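Long-range contacts in O-methyltransferase (Saccharopolyspora spinosa, PDB 4CE0), which probably transfers a methyl group from S-adenosyl-L-methionine to the 4'-hydroxyl of the rhamnose during spinosyn biosynthesis, using magnesium: residues Leu63-Glu68 and Phe92-Val96; Pro76-Thr82 and Glu178-Leu184; Thr170-Ala174 and Asn198-Lys202. All coordinates share one frame; numbering follows the deposited sequence.

Interaction 1 (Leu63-Glu68 and Phe92-Val96); sequences LQHCVE and FMRAV
L63, Q64 and V67 of one helix meet F92, M93 and V96 of the next, mostly through carbon. V67 and V96 reach toward each other tip to tip. V67 CG1 and V96 CG1 are 3.5 Å apart, tighter than usual van der Waals contact. L63 crosses M93 at about a right angle. L63 CD2 lies 3.8 Å from M93 CG, and L63 CD1 also reaches M93 SD. The side chain of L63 then slides past that of F92 in the opposite direction.

These helices, 56-73 and 88-100, flank strand 78-82 in the chain. Both pack on the sheet of a Rossmann-like methyltransferase fold. Their short segments run 10.2 Å apart at closest approach and cross at -43°. L63 and V67 point toward the partner helix, as do F92 and V96.

F92 sets CG anti to the backbone N (chi1 -174°), which brings its ring to L63 and Q64. V96 CG2, from the same helix, lies 3.6 Å above one face of the F92 ring, offset toward its rim. Q64 CA is at the edge, in plane, and Q64 CB is 3.6 Å from F92 CE2. Q64 OE1 is also at the edge, near F92 CZ.

No hydrogen bond joins the two segments. Within 63-68, Q64 NE2 donates to E68 OE2 at 2.7 Å, from above the carboxylate plane. Q64 OE1 is hydrogen-bonded to K13 of helix 6-16.

Interaction 2 (Pro76-Thr82 and Glu178-Leu184); sequences PGDFAET and ELAVLRL. With SAH (S-adenosyl-L-homocysteine), chain B.
E81 and R183 both set CG anti to the backbone N, beside the carbonyl carbon (chi1 -171° and -170°), and both chains continue extended. As neighbours in register on parallel strands, they lie side by side and point the same way. E81 OE2 and R183 NH1 form a salt bridge of 2.9 Å. The oxygen is in the guanidinium plane, and the N-H meets it nearly along its C-O axis. The carboxylate and guanidinium planes are 67° apart.

Strands 78-82 and 179-184 are central in the parallel part of the Rossmann-like sheet. A80 N donates to V181 O, and R183 N to A80 O at 2.8 Å. T82 N follows with R183 O. At the start, D78 N donates to E178 O at 2.9 Å. A beta bulge then shifts the register: D78 O accepts from A180 N at 2.7 Å and, weakly, from V181 N. D78 OD1 accepts from T106 N and OD2 from W108 NE1; a water also joins D78 OD2 to E178 N.

F79 lies on the same face as E81. F79 CD1 is 3.8 Å from V181 CB, while A180 CB stands at the ring edge. On the other face, A80 CB meets L179 CD2 at 3.5 Å.

R183 NH1 also meets D185 OD2, and NH2 meets D212 OD1, so R183 links E81 to two magnesium ligands. Its charge probably offsets these acids. E81 OE2 is 2.8 Å from the carboxylate O of S-adenosyl-L-homocysteine, the product form of the methyl donor; one of these two acid groups probably holds a proton.

Interaction 3 (Thr170-Ala174 and Asn198-Lys202); sequences TLPTA and NLYPK
The N198 amide and the P172 ring cross obliquely. N198 sets CG anti to its carbonyl carbon (chi1 -62°), and from there the amide faces L171 CB and P172 N. Both lie over the same side of the amide plane; P172 N is 3.8 Å from N198 CG. In turn, N198 OD1 sits over the proline ring. N198 OD1 comes nearest to P172 CA, at 3.4 Å, and is 3.9 Å from P172 CG. N198 ND2 is hydrogen-bonded to the backbone O of D194, one turn back on its own helix. This bond helps to fix the rotation of the amide.

The rest of the contact is largely apolar. N198 CB packs on L171 CB at 3.6 Å. L171 CD2 meets L199 CD1 at 4.2 Å, and A174 CB approaches the other branch, L199 CD2, more loosely.

L171 to A174 form a type I beta turn, closed by A174 N bonding to L171 O. K202 reaches toward this turn with an extended side chain. K202 NZ stops 3.7 Å from A174 O, and no hydrogen bond forms between the two segments.

The L171 side chain is about 4 Å from that of F167, which binds S-adenosyl-L-homocysteine. The turn joins helix 167-170 to the C-terminal part of the helix 189-199 region, on one side of the Rossmann-like sheet. A174 also touches L163 of strand 160-164, outermost in the sheet of this chain.

How the interactions relate
Interaction 2 is the sheet core between the other two contacts. Interaction 1 packs on the face with F79, E81 and R183: V67 CG1 is 3.5 Å from F79 CE2, and L63 CD2 is 4.0 Å from R183 CD. Interaction 3 packs on the opposite face, where L199 CD1 is 3.7 Å from L182 CD1. L179 N probably also bonds to K202 O, at 2.9 Å. Interactions 1 and 3 do not touch; their nearest atoms are about 11 Å apart. Interaction 2 alone meets S-adenosyl-L-homocysteine directly, through E81. The side chains of L63 and L171 stay about 7 Å from the ligand. Those of R183 and L63 are about 6 and 11 Å from magnesium.

Interaction 1 (Leu63-Glu68 and Phe92-Val96)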
loop_
_atom_site.group_PDB
_atom_site.type_symbol
_atom_site.label_atom_id
_atom_site.label_comp_id
_atom_site.label_asym_id
_atom_site.label_seq_id
_atom_site.Cartn_x
_atom_site.Cartn_y
_atom_site.Cartn_z
ATOM N N LEU A 63 -3.054 17.297 2.016
ATOM C CA LEU A 63 -2.481 17.371 0.660
ATOM C C LEU A 63 -3.496 16.826 -0.343
ATOM O O LEU A 63 -3.711 17.400 -1.408
ATOM C CB LEU A 63 -1.165 16.609 0.612
ATOM C CG LEU A 63 -0.331 16.659 -0.671
ATOM C CD1 LEU A 63 -0.202 18.047 -1.192
ATOM C CD2 LEU A 63 1.075 16.084 -0.400
ATOM N N GLN A 64 -4.179 15.756 0.034
ATOM C CA GLN A 64 -5.183 15.149 -0.839
ATOM C C GLN A 64 -6.366 16.119 -1.061
ATOM O O GLN A 64 -6.860 16.231 -2.168
ATOM C CB GLN A 64 -5.716 13.859 -0.231
ATOM C CG GLN A 64 -6.786 13.172 -1.124
ATOM C CD GLN A 64 -7.163 11.787 -0.634
ATOM O OE1 GLN A 64 -6.495 11.222 0.225
ATOM N NE2 GLN A 64 -8.264 11.244 -1.169
ATOM N N HIS A 65 -6.832 16.764 0.007
ATOM C CA HIS A 65 -7.941 17.744 -0.056
ATOM C C HIS A 65 -7.596 18.845 -1.036
ATOM O O HIS A 65 -8.387 19.172 -1.926
ATOM C CB HIS A 65 -8.189 18.372 1.332
ATOM C CG HIS A 65 -9.178 19.505 1.324
ATOM N ND1 HIS A 65 -8.814 20.814 1.087
ATOM C CD2 HIS A 65 -10.516 19.513 1.524
ATOM C CE1 HIS A 65 -9.890 21.582 1.137
ATOM N NE2 HIS A 65 -10.934 20.820 1.409
ATOM N N CYS A 66 -6.380 19.390 -0.918
ATOM C CA CYS A 66 -5.940 20.465 -1.821
ATOM C C CYS A 66 -5.809 20.029 -3.297
ATOM O O CYS A 66 -6.248 20.716 -4.211
ATOM C CB CYS A 66 -4.607 21.064 -1.342
ATOM S SG CYS A 66 -4.721 21.904 0.280
ATOM N N VAL A 67 -5.148 18.909 -3.531
ATOM C CA VAL A 67 -4.950 18.427 -4.879
ATOM C C VAL A 67 -6.329 18.130 -5.473
ATOM O O VAL A 67 -6.566 18.471 -6.634
ATOM C CB VAL A 67 -4.078 17.134 -4.883
ATOM C CG1 VAL A 67 -4.055 16.460 -6.288
ATOM C CG2 VAL A 67 -2.668 17.448 -4.347
ATOM N N GLU A 68 -7.226 17.504 -4.687
ATOM C CA GLU A 68 -8.551 17.126 -5.218
ATOM C C GLU A 68 -9.388 18.346 -5.576
ATOM O O GLU A 68 -10.156 18.318 -6.542
ATOM C CB GLU A 68 -9.324 16.204 -4.253
ATOM C CG GLU A 68 -8.851 14.727 -4.344
ATOM C CD GLU A 68 -9.552 13.780 -3.396
ATOM O OE1 GLU A 68 -10.533 14.200 -2.766
ATOM O OE2 GLU A 68 -9.121 12.609 -3.291
ATOM N N PHE A 92 2.845 10.907 -3.299
ATOM C CA PHE A 92 1.419 11.008 -3.074
ATOM C C PHE A 92 0.721 11.918 -4.071
ATOM O O PHE A 92 -0.286 11.533 -4.635
ATOM C CB PHE A 92 1.098 11.473 -1.657
ATOM C CG PHE A 92 -0.353 11.439 -1.356
ATOM C CD1 PHE A 92 -1.002 10.207 -1.194
ATOM C CD2 PHE A 92 -1.090 12.616 -1.275
ATOM C CE1 PHE A 92 -2.353 10.164 -0.923
ATOM C CE2 PHE A 92 -2.440 12.589 -1.011
ATOM C CZ PHE A 92 -3.079 11.349 -0.822
ATOM N N MET A 93 1.276 13.102 -4.335
ATOM C CA MET A 93 0.641 13.988 -5.312
ATOM C C MET A 93 0.578 13.302 -6.676
ATOM O O MET A 93 -0.417 13.399 -7.396
ATOM C CB MET A 93 1.398 15.316 -5.427
ATOM C CG MET A 93 1.423 16.089 -4.167
ATOM S SD MET A 93 2.019 17.771 -4.396
ATOM C CE MET A 93 3.747 17.448 -4.437
ATOM N N ARG A 94 1.634 12.609 -7.032
ATOM C CA ARG A 94 1.642 11.905 -8.323
ATOM C C ARG A 94 0.577 10.812 -8.311
ATOM O O ARG A 94 -0.080 10.532 -9.327
ATOM C CB ARG A 94 3.011 11.315 -8.616
ATOM C CG ARG A 94 3.080 10.375 -9.869
ATOM C CD ARG A 94 2.846 11.070 -11.187
ATOM N NE ARG A 94 2.649 10.138 -12.313
ATOM C CZ ARG A 94 1.458 9.735 -12.765
ATOM N NH1 ARG A 94 0.325 10.121 -12.180
ATOM N NH2 ARG A 94 1.388 8.920 -13.799
ATOM N N ALA A 95 0.370 10.221 -7.144
ATOM C CA ALA A 95 -0.609 9.122 -7.052
ATOM C C ALA A 95 -2.040 9.667 -7.144
ATOM O O ALA A 95 -2.919 9.017 -7.706
ATOM C CB ALA A 95 -0.408 8.334 -5.794
ATOM N N VAL A 96 -2.282 10.863 -6.615
ATOM C CA VAL A 96 -3.617 11.431 -6.752
ATOM C C VAL A 96 -3.962 11.659 -8.242
ATOM O O VAL A 96 -5.047 11.261 -8.706
ATOM C CB VAL A 96 -3.788 12.711 -5.957
ATOM C CG1 VAL A 96 -5.213 13.195 -6.099
ATOM C CG2 VAL A 96 -3.446 12.479 -4.478
#

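Interaction 2 (Pro76-Thr82 and Glu178-Leu184)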
loop_
_atom_site.group_PDB
_atom_site.type_symbol
_atom_site.label_atom_id
_atom_site.label_comp_id
_atom_site.label_asym_id
_atom_site.label_seq_id
_atom_site.Cartn_x
_atom_site.Cartn_y
_atom_site.Cartn_z
ATOM N N PRO A 76 -5.639 25.601 -13.038
ATOM C CA PRO A 76 -4.553 25.054 -13.848
ATOM C C PRO A 76 -3.199 25.065 -13.142
ATOM O O PRO A 76 -2.915 25.877 -12.247
ATOM C CB PRO A 76 -4.552 25.968 -15.083
ATOM C CG PRO A 76 -5.100 27.247 -14.619
ATOM C CD PRO A 76 -6.043 26.952 -13.470
ATOM N N GLY A 77 -2.351 24.128 -13.550
ATOM C CA GLY A 77 -0.947 24.185 -13.183
ATOM C C GLY A 77 -0.405 22.894 -12.632
ATOM O O GLY A 77 -1.141 21.934 -12.456
ATOM N N ASP A 78 0.905 22.884 -12.417
ATOM C CA ASP A 78 1.615 21.728 -11.933
ATOM C C ASP A 78 1.602 21.757 -10.426
ATOM O O ASP A 78 1.019 22.677 -9.786
ATOM C CB ASP A 78 3.064 21.754 -12.431
ATOM C CG ASP A 78 3.176 21.534 -13.916
ATOM O OD1 ASP A 78 2.262 20.917 -14.508
ATOM O OD2 ASP A 78 4.189 21.998 -14.496
ATOM N N PHE A 79 2.253 20.763 -9.844
ATOM C CA PHE A 79 2.353 20.696 -8.393
ATOM C C PHE A 79 3.818 20.750 -8.115
ATOM O O PHE A 79 4.601 20.238 -8.895
ATOM C CB PHE A 79 1.796 19.370 -7.850
ATOM C CG PHE A 79 0.351 19.122 -8.170
ATOM C CD1 PHE A 79 -0.505 20.152 -8.504
ATOM C CD2 PHE A 79 -0.162 17.845 -8.084
ATOM C CE1 PHE A 79 -1.869 19.900 -8.775
ATOM C CE2 PHE A 79 -1.505 17.589 -8.358
ATOM C CZ PHE A 79 -2.356 18.626 -8.709
ATOM N N ALA A 80 4.206 21.330 -6.998
ATOM C CA ALA A 80 5.598 21.384 -6.659
ATOM C C ALA A 80 5.788 21.257 -5.173
ATOM O O ALA A 80 5.039 21.886 -4.416
ATOM C CB ALA A 80 6.208 22.715 -7.167
ATOM N N GLU A 81 6.794 20.482 -4.755
ATOM C CA GLU A 81 7.226 20.492 -3.352
ATOM C C GLU A 81 8.694 20.869 -3.229
ATOM O O GLU A 81 9.579 20.264 -3.849
ATOM C CB GLU A 81 6.948 19.176 -2.598
ATOM C CG GLU A 81 7.228 19.310 -1.045
ATOM C CD GLU A 81 7.199 18.005 -0.291
ATOM O OE1 GLU A 81 7.727 17.000 -0.843
ATOM O OE2 GLU A 81 6.665 17.978 0.857
ATOM N N THR A 82 8.931 21.892 -2.415
ATOM C CA THR A 82 10.268 22.354 -2.117
ATOM C C THR A 82 10.618 21.799 -0.773
ATOM O O THR A 82 10.213 22.334 0.282
ATOM C CB THR A 82 10.430 23.910 -2.188
ATOM O OG1 THR A 82 9.510 24.592 -1.315
ATOM C CG2 THR A 82 10.202 24.381 -3.591
ATOM N N GLU A 178 3.532 27.350 -14.364
ATOM C CA GLU A 178 2.467 27.618 -13.408
ATOM C C GLU A 178 2.224 26.464 -12.449
ATOM O O GLU A 178 2.538 25.315 -12.733
ATOM C CB GLU A 178 1.169 28.047 -14.112
ATOM C CG GLU A 178 0.632 27.099 -15.144
ATOM C CD GLU A 178 -0.545 27.674 -15.925
ATOM O OE1 GLU A 178 -1.061 28.735 -15.542
ATOM O OE2 GLU A 178 -0.969 27.055 -16.916
ATOM N N LEU A 179 1.670 26.810 -11.302
ATOM C CA LEU A 179 1.472 25.868 -10.234
ATOM C C LEU A 179 0.051 26.012 -9.776
ATOM O O LEU A 179 -0.463 27.125 -9.662
ATOM C CB LEU A 179 2.424 26.171 -9.062
ATOM C CG LEU A 179 3.924 25.897 -9.283
ATOM C CD1 LEU A 179 4.788 26.442 -8.137
ATOM C CD2 LEU A 179 4.165 24.422 -9.450
ATOM N N ALA A 180 -0.568 24.878 -9.482
ATOM C CA ALA A 180 -1.856 24.862 -8.815
ATOM C C ALA A 180 -1.681 24.551 -7.339
ATOM O O ALA A 180 -2.540 24.889 -6.518
ATOM C CB ALA A 180 -2.754 23.818 -9.458
ATOM N N VAL A 181 -0.600 23.854 -7.000
ATOM C CA VAL A 181 -0.296 23.552 -5.601
ATOM C C VAL A 181 1.191 23.761 -5.343
ATOM O O VAL A 181 2.027 23.316 -6.090
ATOM C CB VAL A 181 -0.704 22.081 -5.212
ATOM C CG1 VAL A 181 -0.205 21.698 -3.817
ATOM C CG2 VAL A 181 -2.182 21.863 -5.352
ATOM N N LEU A 182 1.514 24.434 -4.254
ATOM C CA LEU A 182 2.900 24.725 -3.909
ATOM C C LEU A 182 3.071 24.304 -2.473
ATOM O O LEU A 182 2.458 24.892 -1.570
ATOM C CB LEU A 182 3.204 26.233 -4.093
ATOM C CG LEU A 182 4.525 26.753 -3.501
ATOM C CD1 LEU A 182 5.711 26.027 -4.150
ATOM C CD2 LEU A 182 4.661 28.294 -3.640
ATOM N N ARG A 183 3.851 23.244 -2.259
ATOM C CA ARG A 183 4.075 22.711 -0.918
ATOM C C ARG A 183 5.491 23.054 -0.448
ATOM O O ARG A 183 6.461 22.760 -1.134
ATOM C CB ARG A 183 3.813 21.210 -0.866
ATOM C CG ARG A 183 3.803 20.650 0.548
ATOM C CD ARG A 183 3.414 19.157 0.627
ATOM N NE ARG A 183 2.864 19.013 1.950
ATOM C CZ ARG A 183 3.574 18.839 3.055
ATOM N NH1 ARG A 183 4.891 18.622 2.999
ATOM N NH2 ARG A 183 2.932 18.833 4.213
ATOM N N LEU A 184 5.586 23.738 0.695
ATOM C CA LEU A 184 6.880 24.170 1.260
ATOM C C LEU A 184 7.192 23.310 2.461
ATOM O O LEU A 184 6.414 23.248 3.430
ATOM C CB LEU A 184 6.859 25.621 1.676
ATOM C CG LEU A 184 7.149 26.679 0.624
ATOM C CD1 LEU A 184 6.141 26.655 -0.486
ATOM C CD2 LEU A 184 7.146 28.015 1.307
HETATM N N SAH B . 9.069 13.930 4.412
HETATM C CA SAH B . 9.198 15.387 4.246
HETATM C CB SAH B . 10.570 15.904 3.891
HETATM C CG SAH B . 11.033 17.360 3.900
HETATM S SD SAH B . 12.573 17.323 4.866
HETATM C C SAH B . 8.300 15.535 3.085
HETATM O O SAH B . 8.400 16.589 2.479
HETATM O OXT SAH B . 7.532 14.393 2.977
HETATM C "C5'" SAH B . 13.413 18.844 4.298
HETATM C "C4'" SAH B . 13.989 18.757 2.877
HETATM O "O4'" SAH B . 14.274 20.046 2.377
HETATM C "C3'" SAH B . 15.308 17.986 2.771
HETATM O "O3'" SAH B . 15.114 16.942 1.840
HETATM C "C2'" SAH B . 16.380 18.986 2.318
HETATM O "O2'" SAH B . 17.436 18.509 1.457
HETATM C "C1'" SAH B . 15.510 20.065 1.666
HETATM N N9 SAH B . 16.030 21.452 1.691
HETATM C C8 SAH B . 15.935 22.323 2.756
HETATM N N7 SAH B . 16.458 23.497 2.375
HETATM C C5 SAH B . 16.848 23.412 1.085
HETATM C C6 SAH B . 17.448 24.309 0.198
HETATM N N6 SAH B . 17.740 25.554 0.570
HETATM N N1 SAH B . 17.754 23.907 -1.080
HETATM C C2 SAH B . 17.455 22.634 -1.521
HETATM N N3 SAH B . 16.893 21.753 -0.627
HETATM C C4 SAH B . 16.558 22.133 0.637
HETATM O O HOH W 1 4.394 24.634 -15.349
#

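Interaction 3 (Thr170-Ala174 and Asn198-Lys202)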
loop_
_atom_site.group_PDB
_atom_site.type_symbol
_atom_site.label_atom_id
_atom_site.label_comp_id
_atom_site.label_asym_id
_atom_site.label_seq_id
_atom_site.Cartn_x
_atom_site.Cartn_y
_atom_site.Cartn_z
ATOM N N THR A 170 18.478 27.224 -7.922
ATOM C CA THR A 170 17.574 26.579 -8.874
ATOM C C THR A 170 16.249 27.282 -9.151
ATOM O O THR A 170 15.709 27.144 -10.250
ATOM C CB THR A 170 17.232 25.121 -8.449
ATOM O OG1 THR A 170 16.664 25.116 -7.122
ATOM C CG2 THR A 170 18.468 24.273 -8.479
ATOM N N LEU A 171 15.695 27.988 -8.171
ATOM C CA LEU A 171 14.332 28.516 -8.305
ATOM C C LEU A 171 14.221 29.822 -9.097
ATOM O O LEU A 171 13.209 30.057 -9.763
ATOM C CB LEU A 171 13.685 28.696 -6.919
ATOM C CG LEU A 171 13.562 27.448 -6.032
ATOM C CD1 LEU A 171 12.745 27.757 -4.815
ATOM C CD2 LEU A 171 12.913 26.324 -6.811
ATOM N N PRO A 172 15.260 30.678 -9.051
ATOM C CA PRO A 172 15.089 31.913 -9.835
ATOM C C PRO A 172 14.854 31.667 -11.322
ATOM O O PRO A 172 14.123 32.428 -11.968
ATOM C CB PRO A 172 16.399 32.662 -9.602
ATOM C CG PRO A 172 16.853 32.218 -8.235
ATOM C CD PRO A 172 16.451 30.736 -8.180
ATOM N N THR A 173 15.425 30.589 -11.846
ATOM C CA THR A 173 15.275 30.245 -13.249
ATOM C C THR A 173 14.534 28.919 -13.434
ATOM O O THR A 173 14.714 28.245 -14.443
ATOM C CB THR A 173 16.655 30.133 -13.888
ATOM O OG1 THR A 173 17.510 29.394 -12.997
ATOM C CG2 THR A 173 17.228 31.528 -14.116
ATOM N N ALA A 174 13.691 28.547 -12.476
ATOM C CA ALA A 174 13.049 27.248 -12.547
ATOM C C ALA A 174 12.252 27.121 -13.856
ATOM O O ALA A 174 11.591 28.066 -14.276
ATOM C CB ALA A 174 12.139 27.034 -11.337
ATOM N N ASN A 198 10.217 32.923 -5.348
ATOM C CA ASN A 198 10.331 32.455 -6.713
ATOM C C ASN A 198 9.113 31.710 -7.262
ATOM O O ASN A 198 8.881 31.751 -8.474
ATOM C CB ASN A 198 11.605 31.608 -6.869
ATOM C CG ASN A 198 12.889 32.426 -6.576
ATOM O OD1 ASN A 198 13.238 33.295 -7.346
ATOM N ND2 ASN A 198 13.573 32.132 -5.476
ATOM N N LEU A 199 8.340 31.024 -6.409
ATOM C CA LEU A 199 7.273 30.162 -6.932
ATOM C C LEU A 199 5.865 30.668 -6.664
ATOM O O LEU A 199 4.947 30.374 -7.426
ATOM C CB LEU A 199 7.434 28.723 -6.421
ATOM C CG LEU A 199 8.753 28.028 -6.762
ATOM C CD1 LEU A 199 8.756 26.603 -6.162
ATOM C CD2 LEU A 199 8.997 27.981 -8.279
ATOM N N TYR A 200 5.671 31.427 -5.590
ATOM C CA TYR A 200 4.337 31.960 -5.345
ATOM C C TYR A 200 3.763 32.736 -6.526
ATOM O O TYR A 200 2.580 32.628 -6.805
ATOM C CB TYR A 200 4.287 32.875 -4.138
ATOM C CG TYR A 200 2.853 33.231 -3.783
ATOM C CD1 TYR A 200 2.051 32.309 -3.151
ATOM C CD2 TYR A 200 2.300 34.488 -4.096
ATOM C CE1 TYR A 200 0.749 32.597 -2.815
ATOM C CE2 TYR A 200 0.968 34.787 -3.769
ATOM C CZ TYR A 200 0.205 33.817 -3.114
ATOM O OH TYR A 200 -1.115 34.027 -2.739
ATOM N N PRO A 201 4.594 33.544 -7.204
ATOM C CA PRO A 201 4.057 34.289 -8.356
ATOM C C PRO A 201 3.525 33.368 -9.459
ATOM O O PRO A 201 2.646 33.793 -10.206
ATOM C CB PRO A 201 5.260 35.107 -8.854
ATOM C CG PRO A 201 6.195 35.214 -7.661
ATOM C CD PRO A 201 5.993 33.902 -6.902
ATOM N N LYS A 202 4.010 32.125 -9.533
ATOM C CA LYS A 202 3.549 31.173 -10.556
ATOM C C LYS A 202 2.282 30.435 -10.146
ATOM O O LYS A 202 1.695 29.680 -10.951
ATOM C CB LYS A 202 4.647 30.136 -10.859
ATOM C CG LYS A 202 5.835 30.715 -11.592
ATOM C CD LYS A 202 7.089 29.864 -11.461
ATOM C CE LYS A 202 8.242 30.498 -12.253
ATOM N NZ LYS A 202 9.557 29.921 -11.874
#